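Local coordinates for concanavalin A-like lectin protein kinase family protein (Theobroma cacao, PDB 6CTH) that probably acts as a protein kinase, transferring phosphate from ATP to protein substrates, with an inhibitor and a magnesium ion bound in its kinase domain, at residues L69-L77 / N154-L162; R115-L126 / F203-G213. All coordinates share one frame; numbering follows the deposited sequence.

Contact 1: L69-L77 / N154-L162. With MG (magnesium ion), chain C.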
# COMPACT_ATOMS: atom_id res chain seq x y z
N LEU A 69 9.63 12.56 -5.59
CA LEU A 69 8.24 12.59 -5.22
C LEU A 69 7.96 13.48 -4.02
O LEU A 69 8.66 13.40 -3.02
CB LEU A 69 7.80 11.17 -4.84
CG LEU A 69 8.06 10.07 -5.87
CD1 LEU A 69 7.69 8.71 -5.27
CD2 LEU A 69 7.23 10.35 -7.10
N ARG A 70 6.95 14.33 -4.13
CA ARG A 70 6.47 15.13 -3.01
C ARG A 70 4.95 15.15 -3.12
O ARG A 70 4.43 15.70 -4.08
CB ARG A 70 7.04 16.54 -3.05
CG ARG A 70 8.56 16.57 -3.02
CD ARG A 70 9.08 16.25 -1.63
NE ARG A 70 10.49 16.60 -1.51
CZ ARG A 70 11.49 15.87 -2.00
NH1 ARG A 70 11.23 14.74 -2.63
NH2 ARG A 70 12.74 16.27 -1.85
N HIS A 71 4.24 14.60 -2.14
CA HIS A 71 2.78 14.57 -2.24
C HIS A 71 2.25 14.31 -0.84
O HIS A 71 2.86 13.53 -0.07
CB HIS A 71 2.28 13.52 -3.28
CG HIS A 71 0.82 13.58 -3.59
ND1 HIS A 71 -0.15 12.99 -2.81
CD2 HIS A 71 0.17 14.13 -4.64
CE1 HIS A 71 -1.34 13.19 -3.37
NE2 HIS A 71 -1.17 13.84 -4.50
N LYS A 72 1.08 14.87 -0.53
CA LYS A 72 0.47 14.67 0.79
C LYS A 72 0.19 13.18 1.09
O LYS A 72 0.16 12.78 2.23
CB LYS A 72 -0.81 15.47 1.01
CG LYS A 72 -1.98 15.01 0.22
CD LYS A 72 -3.15 16.00 0.20
CE LYS A 72 -4.13 15.59 -0.88
NZ LYS A 72 -4.90 14.33 -0.64
N ASN A 73 -0.00 12.39 0.07
CA ASN A 73 -0.32 10.96 0.27
C ASN A 73 0.87 10.06 -0.07
O ASN A 73 0.67 8.87 -0.31
CB ASN A 73 -1.56 10.59 -0.47
CG ASN A 73 -2.77 11.42 -0.03
OD1 ASN A 73 -3.35 12.14 -0.84
ND2 ASN A 73 -3.10 11.37 1.25
N LEU A 74 2.09 10.60 -0.06
CA LEU A 74 3.30 9.80 -0.19
C LEU A 74 4.24 9.99 0.98
O LEU A 74 4.46 11.13 1.44
CB LEU A 74 4.02 10.09 -1.49
CG LEU A 74 3.30 9.72 -2.77
CD1 LEU A 74 4.15 10.16 -3.94
CD2 LEU A 74 3.11 8.22 -2.85
N VAL A 75 4.88 8.90 1.43
CA VAL A 75 5.88 9.02 2.46
C VAL A 75 7.10 9.77 1.94
O VAL A 75 7.54 9.53 0.81
CB VAL A 75 6.32 7.59 2.90
CG1 VAL A 75 7.53 7.65 3.81
CG2 VAL A 75 5.16 6.89 3.56
N LYS A 76 7.60 10.74 2.73
CA LYS A 76 8.82 11.51 2.44
C LYS A 76 10.07 10.94 3.08
O LYS A 76 10.02 10.44 4.23
CB LYS A 76 8.69 13.03 2.90
N LEU A 77 11.17 10.92 2.34
CA LEU A 77 12.46 10.56 2.87
C LEU A 77 13.05 11.77 3.56
O LEU A 77 12.98 12.88 3.02
CB LEU A 77 13.38 10.09 1.76
CG LEU A 77 14.65 9.37 2.18
CD1 LEU A 77 14.33 8.09 2.91
CD2 LEU A 77 15.55 9.12 0.97
N ASN A 154 -4.84 10.17 8.03
CA ASN A 154 -4.59 10.39 6.61
C ASN A 154 -3.54 9.36 6.17
O ASN A 154 -2.63 9.03 6.96
CB ASN A 154 -4.09 11.80 6.31
CG ASN A 154 -5.12 12.90 6.70
OD1 ASN A 154 -6.26 12.88 6.27
ND2 ASN A 154 -4.68 13.84 7.54
N ALA A 155 -3.68 8.84 4.96
CA ALA A 155 -2.82 7.75 4.45
C ALA A 155 -1.67 8.24 3.59
O ALA A 155 -1.85 9.20 2.80
CB ALA A 155 -3.66 6.78 3.69
N LYS A 156 -0.48 7.65 3.76
CA LYS A 156 0.69 7.90 2.93
C LYS A 156 1.26 6.60 2.41
O LYS A 156 1.60 5.73 3.20
CB LYS A 156 1.77 8.66 3.70
CG LYS A 156 1.44 10.14 3.94
CD LYS A 156 2.51 10.88 4.75
CE LYS A 156 2.26 12.39 4.75
NZ LYS A 156 2.97 13.06 3.61
N LEU A 157 1.38 6.46 1.10
CA LEU A 157 1.93 5.29 0.48
C LEU A 157 3.44 5.40 0.48
O LEU A 157 4.02 6.45 0.21
CB LEU A 157 1.37 5.14 -0.92
CG LEU A 157 1.95 4.05 -1.79
CD1 LEU A 157 1.56 2.68 -1.24
CD2 LEU A 157 1.45 4.18 -3.21
N GLY A 158 4.10 4.32 0.86
CA GLY A 158 5.54 4.24 0.80
C GLY A 158 6.02 2.94 0.20
O GLY A 158 5.25 2.20 -0.41
N ASP A 159 7.29 2.65 0.50
CA ASP A 159 8.07 1.53 -0.05
C ASP A 159 8.22 1.57 -1.55
O ASP A 159 7.45 0.92 -2.29
CB ASP A 159 7.41 0.16 0.32
CG ASP A 159 8.23 -1.05 -0.16
OD1 ASP A 159 9.44 -0.92 -0.40
OD2 ASP A 159 7.58 -2.11 -0.34
N PHE A 160 9.28 2.22 -1.99
CA PHE A 160 9.63 2.34 -3.40
C PHE A 160 10.78 1.42 -3.82
O PHE A 160 11.40 1.63 -4.85
CB PHE A 160 9.91 3.81 -3.73
CG PHE A 160 8.72 4.66 -3.40
CD1 PHE A 160 7.70 4.77 -4.27
CD2 PHE A 160 8.66 5.31 -2.16
CE1 PHE A 160 6.54 5.50 -3.96
CE2 PHE A 160 7.53 6.08 -1.86
CZ PHE A 160 6.47 6.10 -2.72
N GLY A 161 10.99 0.33 -3.10
CA GLY A 161 12.13 -0.54 -3.41
C GLY A 161 12.02 -1.31 -4.71
O GLY A 161 13.05 -1.62 -5.30
N LEU A 162 10.79 -1.57 -5.16
CA LEU A 162 10.49 -2.18 -6.46
C LEU A 162 10.01 -1.16 -7.51
O LEU A 162 9.71 -1.54 -8.65
CB LEU A 162 9.45 -3.29 -6.29
CG LEU A 162 9.91 -4.54 -5.58
CD1 LEU A 162 8.76 -5.52 -5.49
CD2 LEU A 162 11.09 -5.13 -6.34
MG MG C . 8.14 -4.03 -1.09
O HOH W 1 10.24 -3.58 -0.61
O HOH W 2 7.64 -4.63 0.78
O HOH W 3 8.82 -5.91 -1.66
O HOH W 4 8.70 -3.15 -2.92
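Leu-69 lays its CD1 methyl over one face of the Phe-160 ring, 4.0 Å from the ring centroid and offset toward the rim at CE1 and CZ, a CH-pi contact. Leu-74 crosses the same ring at about a right angle and brings CD2 to its edge, in the ring plane, near CZ. This is the close-packed end of the contact. Next to it the backbones of Leu-74 and Leu-157 form a single bridge: Leu-157 N donates to Asn-73 O and Val-75 N to Leu-157 O, both at 2.9 Å. Val-75 CG2 lies against the CA of Gly-158, at 3.8 Å. Buried as well is the Asn-73 amide, whose ND2 gives Ala-155 O a nearly straight hydrogen bond (2.9 Å, 164°).

The two segments are the loop between helix C and strand 4 of the protein kinase fold, with its His-x-Asn sequence, and strand 155-157 running into the DFG motif. Asp-159 reaches away from the loop to bind magnesium through OD2, sharing the ion with Asp-141. Phe-160 also packs on Ile-66 of helix 54-66 and on the His-139 ring, as in the regulatory spine of kinases with DFG-in.

Toward solvent the contact loosens into two lysines. Lys-156 runs extended and then bends at its last torsion (chi4 -91°), where NZ hydrogen-bonds to Lys-72 O at 3.1 Å and Leu-74 O at 3.3 Å, above each carbonyl plane. Exposed Lys-72 curls back, its NZ hydrogen-bonded to Asn-73 OD1 at 2.7 Å.

Contact 2: R115-L126 / F203-G213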
# COMPACT_ATOMS: atom_id res chain seq x y z
N ARG A 115 -12.13 4.84 6.48
CA ARG A 115 -11.73 3.89 5.45
C ARG A 115 -11.92 4.39 4.02
O ARG A 115 -11.06 4.21 3.17
CB ARG A 115 -12.50 2.58 5.61
CG ARG A 115 -12.10 1.76 6.82
CD ARG A 115 -12.96 0.51 6.95
NE ARG A 115 -13.00 0.03 8.32
CZ ARG A 115 -12.93 -1.25 8.67
NH1 ARG A 115 -12.80 -2.18 7.75
NH2 ARG A 115 -12.98 -1.58 9.95
N TYR A 116 -13.05 5.04 3.77
CA TYR A 116 -13.39 5.56 2.44
C TYR A 116 -12.40 6.70 2.13
O TYR A 116 -11.95 6.81 1.00
CB TYR A 116 -14.82 6.05 2.37
CG TYR A 116 -15.43 6.08 0.97
CD1 TYR A 116 -15.62 4.91 0.25
CD2 TYR A 116 -15.86 7.26 0.41
CE1 TYR A 116 -16.18 4.93 -1.01
CE2 TYR A 116 -16.42 7.30 -0.88
CZ TYR A 116 -16.56 6.13 -1.57
OH TYR A 116 -17.16 6.13 -2.80
N ARG A 117 -12.05 7.49 3.14
CA ARG A 117 -11.08 8.56 2.98
C ARG A 117 -9.70 8.00 2.63
O ARG A 117 -9.00 8.52 1.78
CB ARG A 117 -11.00 9.40 4.25
CG ARG A 117 -10.47 10.80 4.04
CD ARG A 117 -9.61 11.25 5.20
NE ARG A 117 -10.39 11.51 6.40
CZ ARG A 117 -10.01 11.20 7.63
NH1 ARG A 117 -10.79 11.48 8.66
NH2 ARG A 117 -8.84 10.61 7.83
N ILE A 118 -9.32 6.91 3.31
CA ILE A 118 -8.05 6.26 3.06
C ILE A 118 -7.96 5.76 1.62
O ILE A 118 -6.92 5.91 0.98
CB ILE A 118 -7.79 5.12 4.08
CG1 ILE A 118 -7.45 5.71 5.47
CG2 ILE A 118 -6.67 4.19 3.60
CD1 ILE A 118 -7.50 4.74 6.63
N VAL A 119 -9.02 5.17 1.10
CA VAL A 119 -9.00 4.67 -0.27
C VAL A 119 -8.81 5.87 -1.21
O VAL A 119 -8.03 5.78 -2.16
CB VAL A 119 -10.28 3.91 -0.62
CG1 VAL A 119 -10.36 3.60 -2.11
CG2 VAL A 119 -10.34 2.63 0.19
N LYS A 120 -9.52 6.96 -0.96
CA LYS A 120 -9.36 8.19 -1.82
C LYS A 120 -7.92 8.75 -1.73
O LYS A 120 -7.36 9.19 -2.75
CB LYS A 120 -10.39 9.24 -1.42
CG LYS A 120 -11.80 8.91 -1.85
CD LYS A 120 -12.75 9.97 -1.33
CE LYS A 120 -14.12 9.74 -1.85
NZ LYS A 120 -15.01 10.80 -1.31
N ASP A 121 -7.32 8.69 -0.55
CA ASP A 121 -5.92 9.12 -0.30
C ASP A 121 -4.97 8.27 -1.12
O ASP A 121 -4.09 8.78 -1.80
CB ASP A 121 -5.47 9.00 1.18
CG ASP A 121 -6.05 10.07 2.12
OD1 ASP A 121 -6.60 11.09 1.64
OD2 ASP A 121 -5.90 9.89 3.36
N LEU A 122 -5.16 6.95 -1.07
CA LEU A 122 -4.35 6.03 -1.85
C LEU A 122 -4.55 6.30 -3.34
O LEU A 122 -3.54 6.29 -4.09
CB LEU A 122 -4.68 4.56 -1.49
CG LEU A 122 -3.92 3.51 -2.30
CD1 LEU A 122 -2.46 3.59 -2.08
CD2 LEU A 122 -4.47 2.14 -1.88
N ALA A 123 -5.78 6.56 -3.78
CA ALA A 123 -6.06 6.82 -5.20
C ALA A 123 -5.32 8.09 -5.67
O ALA A 123 -4.72 8.10 -6.75
CB ALA A 123 -7.53 6.92 -5.49
N SER A 124 -5.35 9.09 -4.81
CA SER A 124 -4.62 10.39 -5.06
C SER A 124 -3.14 10.15 -5.21
O SER A 124 -2.50 10.70 -6.12
CB SER A 124 -4.92 11.40 -3.96
OG SER A 124 -6.27 11.86 -4.13
N ALA A 125 -2.56 9.33 -4.32
CA ALA A 125 -1.15 8.96 -4.46
C ALA A 125 -0.84 8.32 -5.80
O ALA A 125 0.14 8.66 -6.44
CB ALA A 125 -0.73 8.05 -3.31
N LEU A 126 -1.66 7.36 -6.19
CA LEU A 126 -1.47 6.64 -7.43
C LEU A 126 -1.60 7.56 -8.64
O LEU A 126 -0.89 7.41 -9.61
CB LEU A 126 -2.43 5.48 -7.51
CG LEU A 126 -1.99 4.31 -8.37
CD1 LEU A 126 -0.52 4.00 -8.18
CD2 LEU A 126 -2.84 3.08 -8.08
N PHE A 203 -4.21 -1.92 -6.24
CA PHE A 203 -5.12 -0.98 -5.59
C PHE A 203 -6.52 -1.59 -5.35
O PHE A 203 -7.13 -1.38 -4.28
CB PHE A 203 -5.24 0.32 -6.47
CG PHE A 203 -6.31 1.28 -6.00
CD1 PHE A 203 -6.03 2.25 -5.08
CD2 PHE A 203 -7.60 1.18 -6.49
CE1 PHE A 203 -7.02 3.12 -4.61
CE2 PHE A 203 -8.60 2.03 -6.03
CZ PHE A 203 -8.31 3.01 -5.10
N GLY A 204 -7.02 -2.30 -6.35
CA GLY A 204 -8.34 -3.02 -6.29
C GLY A 204 -8.36 -3.98 -5.11
O GLY A 204 -9.30 -3.94 -4.31
N VAL A 205 -7.31 -4.76 -4.97
CA VAL A 205 -7.21 -5.74 -3.89
C VAL A 205 -7.22 -5.01 -2.56
O VAL A 205 -8.02 -5.33 -1.67
CB VAL A 205 -5.96 -6.61 -4.00
CG1 VAL A 205 -5.86 -7.53 -2.79
CG2 VAL A 205 -5.98 -7.40 -5.28
N VAL A 206 -6.41 -3.95 -2.46
CA VAL A 206 -6.37 -3.16 -1.24
C VAL A 206 -7.74 -2.58 -0.91
O VAL A 206 -8.14 -2.58 0.23
CB VAL A 206 -5.27 -2.07 -1.32
CG1 VAL A 206 -5.44 -1.04 -0.21
CG2 VAL A 206 -3.89 -2.75 -1.24
N ALA A 207 -8.44 -2.03 -1.90
CA ALA A 207 -9.76 -1.45 -1.69
C ALA A 207 -10.70 -2.49 -1.05
O ALA A 207 -11.42 -2.20 -0.12
CB ALA A 207 -10.35 -0.98 -3.00
N LEU A 208 -10.63 -3.71 -1.55
CA LEU A 208 -11.49 -4.79 -1.03
C LEU A 208 -11.10 -5.25 0.36
O LEU A 208 -11.97 -5.62 1.16
CB LEU A 208 -11.52 -5.94 -2.02
CG LEU A 208 -12.15 -5.58 -3.37
CD1 LEU A 208 -12.15 -6.72 -4.34
CD2 LEU A 208 -13.57 -5.01 -3.25
N GLU A 209 -9.79 -5.26 0.65
CA GLU A 209 -9.30 -5.54 2.01
C GLU A 209 -9.83 -4.51 2.98
O GLU A 209 -10.19 -4.83 4.09
CB GLU A 209 -7.77 -5.58 2.09
CG GLU A 209 -7.13 -6.69 1.29
CD GLU A 209 -5.65 -6.73 1.34
OE1 GLU A 209 -5.03 -5.62 1.29
OE2 GLU A 209 -5.06 -7.87 1.44
N ILE A 210 -9.79 -3.22 2.58
CA ILE A 210 -10.27 -2.17 3.44
C ILE A 210 -11.81 -2.26 3.72
O ILE A 210 -12.26 -2.10 4.86
CB ILE A 210 -9.87 -0.81 2.83
CG1 ILE A 210 -8.36 -0.63 2.91
CG2 ILE A 210 -10.55 0.37 3.49
CD1 ILE A 210 -7.85 0.60 2.16
N ALA A 211 -12.59 -2.53 2.70
CA ALA A 211 -14.04 -2.72 2.84
C ALA A 211 -14.39 -3.89 3.78
O ALA A 211 -15.33 -3.80 4.58
CB ALA A 211 -14.65 -3.01 1.48
N SER A 212 -13.61 -4.96 3.67
CA SER A 212 -13.98 -6.27 4.25
C SER A 212 -13.26 -6.58 5.56
O SER A 212 -13.69 -7.48 6.33
CB SER A 212 -13.72 -7.36 3.20
OG SER A 212 -12.32 -7.62 3.06
N GLY A 213 -12.14 -5.90 5.83
CA GLY A 213 -11.27 -6.25 6.93
C GLY A 213 -10.63 -7.62 6.81
O GLY A 213 -10.27 -8.20 7.83
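Phe-203 has CG opposite the backbone N (chi1 172°) and Leu-122 has the matching torsion (178°), each sending its side chain out from its own helix toward the other. The two pass in opposite directions, and CD2 of Leu-122 comes 3.6 Å from CD1 of the Phe-203 ring. These helices are E and F of the kinase C-lobe; their segments 115-126 and 203-212 run antiparallel (169°), 10.1 Å apart at closest approach.

Phe-203 is a knob in a hole formed by Val-119, Leu-122, Ala-123 and Leu-126. Its CZ meets Val-119 CG1 at 3.7 Å, and the Val-119 carbonyl oxygen lies at the ring edge, in its plane. Further along, Leu-122 CD2 also touches Val-206 CG1. CD1 of Ile-210 touches both Val-119 CG2 and Ile-118 CG2, while its CG2 branch packs on Arg-115 CB at 3.6 Å. Helices 256-269 and 280-287 add Leu-262 and Val-283 to this buried layer of the lobe.

The polar end is held by Arg-115, whose NE donates a hydrogen bond to Leu-110 O and whose NH1 forms a salt bridge with Asp-247. That same NH1 donates, within the guanidinium plane, to Ile-210 O at 2.9 Å.

How the contacts relate
The segments of the two contacts alternate along the chain, in the order 69-77, 115-126, 154-162, 203-213, all within one kinase domain; the contact centres lie about 15 Å apart. Contact 1 sits where helix 54-66, strand 155-157 and the magnesium site come together, contact 2 in the helical core of the C-lobe. Helix 112-132 joins them: while one side packs on helix 196-212, Asp-121 OD2 probably accepts a hydrogen bond from Ala-155 N, and Asn-73 packs against the Asp-121 carboxylate and Ala-125. Through Asp-121 and Ala-125 this C-lobe helix thus holds both the loop after helix 54-66, at Asn-73, and the strand leading into the DFG motif, at Ala-155.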